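PDB 2EJQ: hypothetical protein TTHA0227 from Thermus thermophilus, which is of unknown function but binds metal ions and is probably a zincin-like metallopeptidase. Local coordinates for residues R23-K35 and G65-E77. The protein carries 1 engineered substitution. Residues are numbered along the deposited sequence; the frame is centred on the assembly and turned at random.
Sequences RGLQGVHVFPEAK and GRHIALYYGSFLE
Parallel pairing of edge strand 27-31 with central strand 67-71 builds one side of a small mixed sheet, and it shows how one strand pair can serve two unlike faces. Main-chain bonds alternate regularly: His29 N reaches Ile68 O at 2.7 Å, nearly straight at 171°, and His29 O accepts from Leu70 N at 2.8 Å. Phe31 repeats the pattern, its N giving to Leu70 O and its O receiving from Tyr72 N, where the central strand turns into helix 72-78.

On one face Val28 and Val30 line up with Ile68 and Leu70, while Leu25, just ahead of the strand, brings CD2 to 3.9 Å from Ile68 CD1, crossing that side chain at about a right angle. This apolar face packs on helices 3-16 and 85-105, and Ile68 touches Glu96 of an HExxH sequence, consistent with a zincin fold in which the sheet backs the presumed metal-binding helix. The other face carries rings: His29 NE2 sits over one face of His67, 3.2 Å from its ND1, the planes 33° apart, and His67 NE2 is bonded to Leu64 O.

Farther along, Phe31 CE1 meets Ala69 CB, and the Phe31 and Tyr71 side chains run side by side, pointing the same way, with Phe31 CD1 nearest Tyr71 CE1. Lys35, its CG swung opposite the backbone N (chi1 -179°), carries its extended chain across Tyr71, CB 4.0 Å from the ring centroid in a CH-pi contact and CD 3.7 Å from CZ. Both polar ends converge on Glu48 of strand 47-50, Lys35 NZ by a salt bridge and Tyr71 OH by a hydrogen bond. A serine in place of Tyr71 would probably leave the Lys35 methylenes without their ring and Glu48 with one bond fewer. Past the strand end, Ser74 OG accepts a hydrogen bond from Lys35 N at 2.8 Å, and Ala34 CB presses against Gly73 C.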
loop_
_atom_site.group_PDB
_atom_site.type_symbol
_atom_site.label_atom_id
_atom_site.label_comp_id
_atom_site.label_asym_id
_atom_site.label_seq_id
_atom_site.Cartn_x
_atom_site.Cartn_y
_atom_site.Cartn_z
ATOM N N ARG A 23 -13.398 -4.750 -1.539
ATOM C CA ARG A 23 -13.910 -6.046 -1.056
ATOM C C ARG A 23 -12.747 -7.009 -0.849
ATOM O O ARG A 23 -11.893 -7.195 -1.722
ATOM C CB ARG A 23 -14.924 -6.680 -2.038
ATOM C CG ARG A 23 -14.273 -6.911 -3.429
ATOM C CD ARG A 23 -15.098 -7.953 -4.259
ATOM N NE ARG A 23 -15.553 -7.603 -5.617
ATOM C CZ ARG A 23 -14.689 -7.353 -6.556
ATOM N NH1 ARG A 23 -13.450 -7.444 -6.226
ATOM N NH2 ARG A 23 -15.023 -7.058 -7.798
ATOM N N GLY A 24 -12.704 -7.609 0.331
ATOM C CA GLY A 24 -11.653 -8.566 0.610
ATOM C C GLY A 24 -10.410 -7.930 1.182
ATOM O O GLY A 24 -9.487 -8.630 1.604
ATOM N N LEU A 25 -10.391 -6.598 1.187
ATOM C CA LEU A 25 -9.254 -5.840 1.709
ATOM C C LEU A 25 -9.603 -5.209 3.062
ATOM O O LEU A 25 -10.609 -4.499 3.203
ATOM C CB LEU A 25 -8.849 -4.742 0.717
ATOM C CG LEU A 25 -7.730 -3.771 1.118
ATOM C CD1 LEU A 25 -6.387 -4.477 1.065
ATOM C CD2 LEU A 25 -7.722 -2.572 0.184
ATOM N N GLN A 26 -8.775 -5.498 4.061
ATOM C CA GLN A 26 -8.968 -4.964 5.402
ATOM C C GLN A 26 -8.690 -3.458 5.448
ATOM O O GLN A 26 -9.407 -2.707 6.102
ATOM C CB GLN A 26 -8.053 -5.701 6.392
ATOM C CG GLN A 26 -8.451 -7.153 6.620
ATOM C CD GLN A 26 -9.940 -7.301 6.903
ATOM O OE1 GLN A 26 -10.479 -6.666 7.810
ATOM N NE2 GLN A 26 -10.609 -8.140 6.122
ATOM N N GLY A 27 -7.645 -3.016 4.759
ATOM C CA GLY A 27 -7.342 -1.601 4.762
ATOM C C GLY A 27 -5.906 -1.238 4.448
ATOM O O GLY A 27 -5.076 -2.091 4.126
ATOM N N VAL A 28 -5.635 0.059 4.563
ATOM C CA VAL A 28 -4.332 0.631 4.295
ATOM C C VAL A 28 -3.546 0.879 5.592
ATOM O O VAL A 28 -4.061 1.475 6.542
ATOM C CB VAL A 28 -4.502 1.978 3.551
ATOM C CG1 VAL A 28 -3.138 2.570 3.187
ATOM C CG2 VAL A 28 -5.365 1.769 2.301
ATOM N N HIS A 29 -2.305 0.403 5.629
ATOM C CA HIS A 29 -1.423 0.603 6.779
ATOM C C HIS A 29 -0.364 1.655 6.421
ATOM O O HIS A 29 0.235 1.600 5.349
ATOM C CB HIS A 29 -0.698 -0.698 7.156
ATOM C CG HIS A 29 -1.566 -1.714 7.835
ATOM N ND1 HIS A 29 -2.400 -1.398 8.883
ATOM C CD2 HIS A 29 -1.698 -3.048 7.640
ATOM C CE1 HIS A 29 -3.009 -2.493 9.306
ATOM N NE2 HIS A 29 -2.599 -3.508 8.568
ATOM N N VAL A 30 -0.124 2.613 7.304
ATOM C CA VAL A 30 0.891 3.620 7.023
ATOM C C VAL A 30 2.021 3.511 8.034
ATOM O O VAL A 30 1.789 3.539 9.240
ATOM C CB VAL A 30 0.320 5.053 7.069
ATOM C CG1 VAL A 30 1.431 6.059 6.819
ATOM C CG2 VAL A 30 -0.767 5.209 6.029
ATOM N N PHE A 31 3.242 3.374 7.537
ATOM C CA PHE A 31 4.401 3.254 8.406
ATOM C C PHE A 31 5.323 4.444 8.214
ATOM O O PHE A 31 5.439 4.980 7.103
ATOM C CB PHE A 31 5.152 1.953 8.115
ATOM C CG PHE A 31 4.295 0.732 8.234
ATOM C CD1 PHE A 31 3.543 0.287 7.149
ATOM C CD2 PHE A 31 4.188 0.059 9.448
ATOM C CE1 PHE A 31 2.697 -0.807 7.271
ATOM C CE2 PHE A 31 3.336 -1.044 9.584
ATOM C CZ PHE A 31 2.589 -1.476 8.491
ATOM N N PRO A 32 5.991 4.880 9.296
ATOM C CA PRO A 32 6.912 6.022 9.257
ATOM C C PRO A 32 8.230 5.696 8.564
ATOM O O PRO A 32 8.896 6.579 8.017
ATOM C CB PRO A 32 7.152 6.336 10.735
ATOM C CG PRO A 32 6.011 5.638 11.469
ATOM C CD PRO A 32 5.859 4.375 10.674
ATOM N N GLU A 33 8.611 4.426 8.592
ATOM C CA GLU A 33 9.884 4.028 8.013
ATOM C C GLU A 33 9.926 4.023 6.491
ATOM O O GLU A 33 8.887 4.024 5.817
ATOM C CB GLU A 33 10.302 2.645 8.527
ATOM C CG GLU A 33 10.394 2.513 10.043
ATOM C CD GLU A 33 9.028 2.366 10.704
ATOM O OE1 GLU A 33 8.103 1.824 10.057
ATOM O OE2 GLU A 33 8.885 2.776 11.876
ATOM N N ALA A 34 11.151 4.023 5.966
ATOM C CA ALA A 34 11.395 3.987 4.530
ATOM C C ALA A 34 11.692 2.539 4.177
ATOM O O ALA A 34 12.042 1.748 5.048
ATOM C CB ALA A 34 12.590 4.850 4.179
ATOM N N LYS A 35 11.554 2.182 2.909
ATOM C CA LYS A 35 11.856 0.825 2.517
ATOM C C LYS A 35 12.558 0.806 1.178
ATOM O O LYS A 35 11.947 1.051 0.133
ATOM C CB LYS A 35 10.590 -0.033 2.451
ATOM C CG LYS A 35 10.866 -1.483 2.068
ATOM C CD LYS A 35 9.667 -2.390 2.333
ATOM C CE LYS A 35 10.000 -3.849 1.992
ATOM N NZ LYS A 35 8.886 -4.797 2.308
ATOM N N GLY A 65 -5.533 -11.211 6.894
ATOM C CA GLY A 65 -6.157 -10.157 6.117
ATOM C C GLY A 65 -5.274 -9.693 4.977
ATOM O O GLY A 65 -4.123 -10.109 4.850
ATOM N N ARG A 66 -5.831 -8.835 4.131
ATOM C CA ARG A 66 -5.101 -8.290 3.001
ATOM C C ARG A 66 -4.957 -6.798 3.236
ATOM O O ARG A 66 -5.923 -6.111 3.590
ATOM C CB ARG A 66 -5.853 -8.588 1.710
ATOM C CG ARG A 66 -5.796 -10.063 1.364
ATOM C CD ARG A 66 -6.886 -10.457 0.398
ATOM N NE ARG A 66 -6.783 -11.861 0.030
ATOM C CZ ARG A 66 -5.937 -12.344 -0.875
ATOM N NH1 ARG A 66 -5.109 -11.536 -1.525
ATOM N NH2 ARG A 66 -5.917 -13.648 -1.128
ATOM N N HIS A 67 -3.742 -6.301 3.046
ATOM C CA HIS A 67 -3.451 -4.899 3.299
ATOM C C HIS A 67 -2.592 -4.227 2.247
ATOM O O HIS A 67 -1.832 -4.874 1.526
ATOM C CB HIS A 67 -2.705 -4.763 4.638
ATOM C CG HIS A 67 -3.292 -5.584 5.742
ATOM N ND1 HIS A 67 -4.372 -5.153 6.486
ATOM C CD2 HIS A 67 -2.998 -6.825 6.182
ATOM C CE1 HIS A 67 -4.716 -6.101 7.337
ATOM N NE2 HIS A 67 -3.904 -7.129 7.176
ATOM N N ILE A 68 -2.722 -2.907 2.193
ATOM C CA ILE A 68 -1.893 -2.080 1.338
ATOM C C ILE A 68 -1.016 -1.351 2.377
ATOM O O ILE A 68 -1.530 -0.816 3.361
ATOM C CB ILE A 68 -2.715 -1.034 0.559
ATOM C CG1 ILE A 68 -3.610 -1.751 -0.461
ATOM C CG2 ILE A 68 -1.761 -0.027 -0.114
ATOM C CD1 ILE A 68 -4.531 -0.824 -1.252
ATOM N N ALA A 69 0.295 -1.366 2.198
ATOM C CA ALA A 69 1.172 -0.666 3.127
ATOM C C ALA A 69 1.800 0.524 2.415
ATOM O O ALA A 69 2.151 0.428 1.240
ATOM C CB ALA A 69 2.258 -1.602 3.626
ATOM N N LEU A 70 1.916 1.644 3.125
ATOM C CA LEU A 70 2.544 2.841 2.584
ATOM C C LEU A 70 3.739 3.159 3.488
ATOM O O LEU A 70 3.654 3.029 4.711
ATOM C CB LEU A 70 1.561 4.018 2.554
ATOM C CG LEU A 70 0.467 4.015 1.470
ATOM C CD1 LEU A 70 -0.356 5.291 1.557
ATOM C CD2 LEU A 70 1.095 3.913 0.103
ATOM N N TYR A 71 4.858 3.553 2.886
ATOM C CA TYR A 71 6.058 3.865 3.648
ATOM C C TYR A 71 6.347 5.361 3.558
ATOM O O TYR A 71 6.868 5.840 2.554
ATOM C CB TYR A 71 7.226 3.052 3.094
ATOM C CG TYR A 71 6.958 1.565 3.147
ATOM C CD1 TYR A 71 6.891 0.899 4.369
ATOM C CD2 TYR A 71 6.712 0.833 1.981
ATOM C CE1 TYR A 71 6.584 -0.447 4.435
ATOM C CE2 TYR A 71 6.405 -0.516 2.040
ATOM C CZ TYR A 71 6.339 -1.150 3.273
ATOM O OH TYR A 71 6.009 -2.481 3.349
ATOM N N TYR A 72 5.998 6.092 4.612
ATOM C CA TYR A 72 6.221 7.529 4.644
ATOM C C TYR A 72 7.689 7.891 4.422
ATOM O O TYR A 72 7.994 8.848 3.714
ATOM C CB TYR A 72 5.732 8.107 5.970
ATOM C CG TYR A 72 5.980 9.592 6.118
ATOM C CD1 TYR A 72 5.387 10.503 5.247
ATOM C CD2 TYR A 72 6.805 10.085 7.133
ATOM C CE1 TYR A 72 5.602 11.867 5.381
ATOM C CE2 TYR A 72 7.030 11.455 7.279
ATOM C CZ TYR A 72 6.421 12.342 6.398
ATOM O OH TYR A 72 6.593 13.703 6.540
ATOM N N GLY A 73 8.594 7.116 5.009
ATOM C CA GLY A 73 10.012 7.394 4.842
ATOM C C GLY A 73 10.479 7.312 3.397
ATOM O O GLY A 73 11.370 8.056 2.979
ATOM N N SER A 74 9.896 6.394 2.626
ATOM C CA SER A 74 10.269 6.258 1.225
ATOM C C SER A 74 9.841 7.494 0.448
ATOM O O SER A 74 10.555 7.934 -0.445
ATOM C CB SER A 74 9.631 5.015 0.611
ATOM O OG SER A 74 10.191 3.844 1.156
ATOM N N PHE A 75 8.671 8.041 0.785
ATOM C CA PHE A 75 8.162 9.247 0.133
ATOM C C PHE A 75 9.110 10.428 0.389
ATOM O O PHE A 75 9.395 11.219 -0.514
ATOM C CB PHE A 75 6.759 9.616 0.657
ATOM C CG PHE A 75 5.628 8.802 0.053
ATOM C CD1 PHE A 75 5.370 7.506 0.492
ATOM C CD2 PHE A 75 4.813 9.345 -0.948
ATOM C CE1 PHE A 75 4.325 6.763 -0.045
ATOM C CE2 PHE A 75 3.756 8.603 -1.497
ATOM C CZ PHE A 75 3.513 7.314 -1.046
ATOM N N LEU A 76 9.573 10.552 1.631
ATOM C CA LEU A 76 10.483 11.626 2.009
ATOM C C LEU A 76 11.781 11.525 1.226
ATOM O O LEU A 76 12.258 12.518 0.681
ATOM C CB LEU A 76 10.781 11.578 3.516
ATOM C CG LEU A 76 9.679 12.148 4.402
ATOM C CD1 LEU A 76 10.028 11.964 5.867
ATOM C CD2 LEU A 76 9.502 13.616 4.080
ATOM N N GLU A 77 12.341 10.320 1.159
ATOM C CA GLU A 77 13.587 10.107 0.437
ATOM C C GLU A 77 13.484 10.570 -1.015
ATOM O O GLU A 77 14.376 11.246 -1.520
ATOM C CB GLU A 77 13.983 8.626 0.470
ATOM C CG GLU A 77 14.427 8.097 1.839
ATOM C CD GLU A 77 15.732 8.711 2.335
ATOM O OE1 GLU A 77 16.475 9.284 1.510
ATOM O OE2 GLU A 77 16.023 8.607 3.550
HETATM O O HOH W 1 -8.579 -9.388 4.019
#